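Local coordinates for protein CysE, serine acetyltransferase (Brucella abortus, PDB 4HZD) that transfers an acetyl group from acetyl-coenzyme A to L-serine, the step that leads into cysteine biosynthesis, at residues A[127-130]-A[131-135]. Numbering follows the deposited sequence.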
ATOM      1  N   ALA A 127      -1.448   8.516  23.161  1.00 21.57           N
ATOM      2  CA  ALA A 127      -0.364   7.729  23.764  1.00 21.68           C
ATOM      3  C   ALA A 127      -0.336   7.806  25.301  1.00 22.30           C
ATOM      4  O   ALA A 127      -0.075   6.810  25.999  1.00 22.11           O
ATOM      5  CB  ALA A 127       0.987   8.162  23.166  1.00 22.08           C
ATOM      6  N   HIS A 128      -0.590   8.995  25.823  1.00 24.01           N
ATOM      7  CA  HIS A 128      -0.536   9.270  27.272  1.00 25.19           C
ATOM      8  C   HIS A 128      -1.629   8.493  28.001  1.00 22.88           C
ATOM      9  O   HIS A 128      -1.384   7.840  29.014  1.00 21.93           O
ATOM     10  CB  HIS A 128      -0.652  10.786  27.535  1.00 24.02           C
ATOM     11  CG  HIS A 128      -0.580  11.162  29.009  1.00 28.22           C
ATOM     12  ND1 HIS A 128       0.574  11.114  29.726  1.00 28.22           N
ATOM     13  CD2 HIS A 128      -1.578  11.614  29.899  1.00 29.09           C
ATOM     14  CE1 HIS A 128       0.325  11.501  31.001  1.00 28.19           C
ATOM     15  NE2 HIS A 128      -0.989  11.805  31.102  1.00 31.75           N
ATOM     16  N   TRP A 129      -2.842   8.586  27.484  1.00 24.14           N
ATOM     17  CA  TRP A 129      -3.961   7.797  27.991  1.00 24.59           C
ATOM     18  C   TRP A 129      -3.673   6.272  27.982  1.00 25.72           C
ATOM     19  O   TRP A 129      -3.864   5.554  29.009  1.00 21.84           O
ATOM     20  CB  TRP A 129      -5.221   8.165  27.191  1.00 23.37           C
ATOM     21  CG  TRP A 129      -6.441   7.408  27.652  1.00 25.03           C
ATOM     22  CD1 TRP A 129      -7.106   7.515  28.882  1.00 26.15           C
ATOM     23  CD2 TRP A 129      -7.129   6.330  26.941  1.00 24.31           C
ATOM     24  NE1 TRP A 129      -8.153   6.624  28.938  1.00 26.41           N
ATOM     25  CE2 TRP A 129      -8.214   5.882  27.818  1.00 25.13           C
ATOM     26  CE3 TRP A 129      -6.959   5.710  25.703  1.00 24.96           C
ATOM     27  CZ2 TRP A 129      -9.073   4.868  27.446  1.00 25.87           C
ATOM     28  CZ3 TRP A 129      -7.843   4.703  25.328  1.00 24.60           C
ATOM     29  CH2 TRP A 129      -8.878   4.296  26.179  1.00 26.69           C
ATOM     30  N   LEU A 130      -3.227   5.765  26.821  1.00 23.24           N
ATOM     31  CA  LEU A 130      -2.860   4.344  26.672  1.00 23.80           C
ATOM     32  C   LEU A 130      -1.825   3.935  27.712  1.00 24.42           C
ATOM     33  O   LEU A 130      -1.949   2.872  28.324  1.00 26.34           O
ATOM     34  CB  LEU A 130      -2.309   4.059  25.244  1.00 22.63           C
ATOM     35  CG  LEU A 130      -3.409   4.177  24.184  1.00 22.57           C
ATOM     36  CD1 LEU A 130      -2.835   4.027  22.794  1.00 21.81           C
ATOM     37  CD2 LEU A 130      -4.500   3.129  24.388  1.00 22.68           C
ATOM     38  N   TYR A 131      -0.810   4.789  27.907  1.00 25.95           N
ATOM     39  CA  TYR A 131       0.301   4.507  28.836  1.00 26.62           C
ATOM     40  C   TYR A 131      -0.255   4.362  30.262  1.00 25.92           C
ATOM     41  O   TYR A 131       0.058   3.388  30.951  1.00 24.20           O
ATOM     42  CB  TYR A 131       1.363   5.606  28.740  1.00 26.77           C
ATOM     43  CG  TYR A 131       2.654   5.396  29.518  1.00 27.93           C
ATOM     44  CD1 TYR A 131       3.667   4.565  29.034  1.00 26.74           C
ATOM     45  CD2 TYR A 131       2.863   6.038  30.743  1.00 28.94           C
ATOM     46  CE1 TYR A 131       4.839   4.387  29.743  1.00 26.17           C
ATOM     47  CE2 TYR A 131       4.051   5.874  31.459  1.00 27.77           C
ATOM     48  CZ  TYR A 131       5.030   5.052  30.954  1.00 27.23           C
ATOM     49  OH  TYR A 131       6.227   4.922  31.647  1.00 29.06           O
ATOM     50  N   LYS A 132      -1.145   5.275  30.646  1.00 25.14           N
ATOM     51  CA  LYS A 132      -1.770   5.245  31.996  1.00 28.31           C
ATOM     52  C   LYS A 132      -2.675   4.022  32.160  1.00 28.47           C
ATOM     53  O   LYS A 132      -2.934   3.579  33.277  1.00 26.78           O
ATOM     54  CB  LYS A 132      -2.603   6.514  32.263  1.00 28.85           C
ATOM     55  CG  LYS A 132      -1.816   7.795  32.495  1.00 35.97           C
ATOM     56  CD  LYS A 132      -2.622   9.054  32.127  1.00 39.51           C
ATOM     57  CE  LYS A 132      -4.146   8.852  31.950  1.00 43.96           C
ATOM     58  NZ  LYS A 132      -4.940  10.057  31.476  1.00 39.39           N
ATOM     59  N   GLN A 133      -3.166   3.478  31.049  1.00 28.84           N
ATOM     60  CA  GLN A 133      -4.042   2.287  31.102  1.00 29.56           C
ATOM     61  C   GLN A 133      -3.235   0.980  31.196  1.00 30.70           C
ATOM     62  O   GLN A 133      -3.808  -0.093  31.234  1.00 33.80           O
ATOM     63  CB  GLN A 133      -5.019   2.262  29.929  1.00 32.38           C
ATOM     64  CG  GLN A 133      -6.028   3.406  29.905  1.00 33.17           C
ATOM     65  CD  GLN A 133      -6.976   3.398  31.101  1.00 38.27           C
ATOM     66  OE1 GLN A 133      -6.870   4.238  32.000  1.00 39.54           O
ATOM     67  NE2 GLN A 133      -7.899   2.443  31.121  1.00 39.87           N
ATOM     68  N   GLY A 134      -1.913   1.075  31.243  1.00 27.96           N
ATOM     69  CA  GLY A 134      -1.042  -0.124  31.200  1.00 30.01           C
ATOM     70  C   GLY A 134      -0.807  -0.672  29.788  1.00 32.25           C
ATOM     71  O   GLY A 134      -0.218  -1.750  29.614  1.00 31.82           O
ATOM     72  N   ARG A 135      -1.260   0.074  28.772  1.00 29.20           N
ATOM     73  CA  ARG A 135      -1.058  -0.292  27.375  1.00 26.70           C
ATOM     74  C   ARG A 135       0.214   0.354  26.803  1.00 25.92           C
ATOM     75  O   ARG A 135       0.173   1.160  25.857  1.00 22.68           O
ATOM     76  CB  ARG A 135      -2.309   0.079  26.555  1.00 25.65           C
ATOM     77  CG  ARG A 135      -3.506  -0.805  26.888  1.00 24.50           C
ATOM     78  CD  ARG A 135      -4.751  -0.337  26.178  1.00 24.47           C
ATOM     79  NE  ARG A 135      -4.775  -0.757  24.771  1.00 23.00           N
ATOM     80  CZ  ARG A 135      -5.822  -0.583  23.964  1.00 26.91           C
ATOM     81  NH1 ARG A 135      -6.909   0.049  24.421  1.00 23.87           N
ATOM     82  NH2 ARG A 135      -5.782  -1.018  22.698  1.00 26.32           N
TER
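A Schellman motif closes the C-terminal end of helix 116-132, where Leu130 O accepts the amide of Arg135 at 2.9 Å and Gly134, with positive phi (81°), donates its N-H to Tyr131 O, with Gly134 N 3.1 Å from Tyr131 O. Three i to i+4 bonds precede it, Tyr131 N to Ala127 O, Lys132 N to His128 O and a more bent Gln133 N to Trp129 O. Arg135 in turn serves as N-cap of helix 136-149, and its NE forms a salt bridge with Asp34 of the second subunit, so the helix end also belongs to the subunit interface. Leu130 CD2 sits 3.6 Å above one face of the Arg135 guanidinium, toward its rim; the Leu130 side chain also touches Phe138 and Leu142 of helix 136-149. Gln133 CG, placed by chi1 (-64°) anti to the carbonyl carbon, lies over the indole face of Trp129 in a CH-pi contact, 4.1 Å from the centroid of the five-membered ring; with the chain bent at chi2, the amide runs nearly parallel to the indole, the planes 6° apart. His128 ND1 is hydrogen-bonded to Pro156 O, which helps fix the imidazole. Lys132 CG lies over one face of that ring, and Lys132 CD, displaced toward the NE2 side, comes to 3.4 Å from His128 NE2.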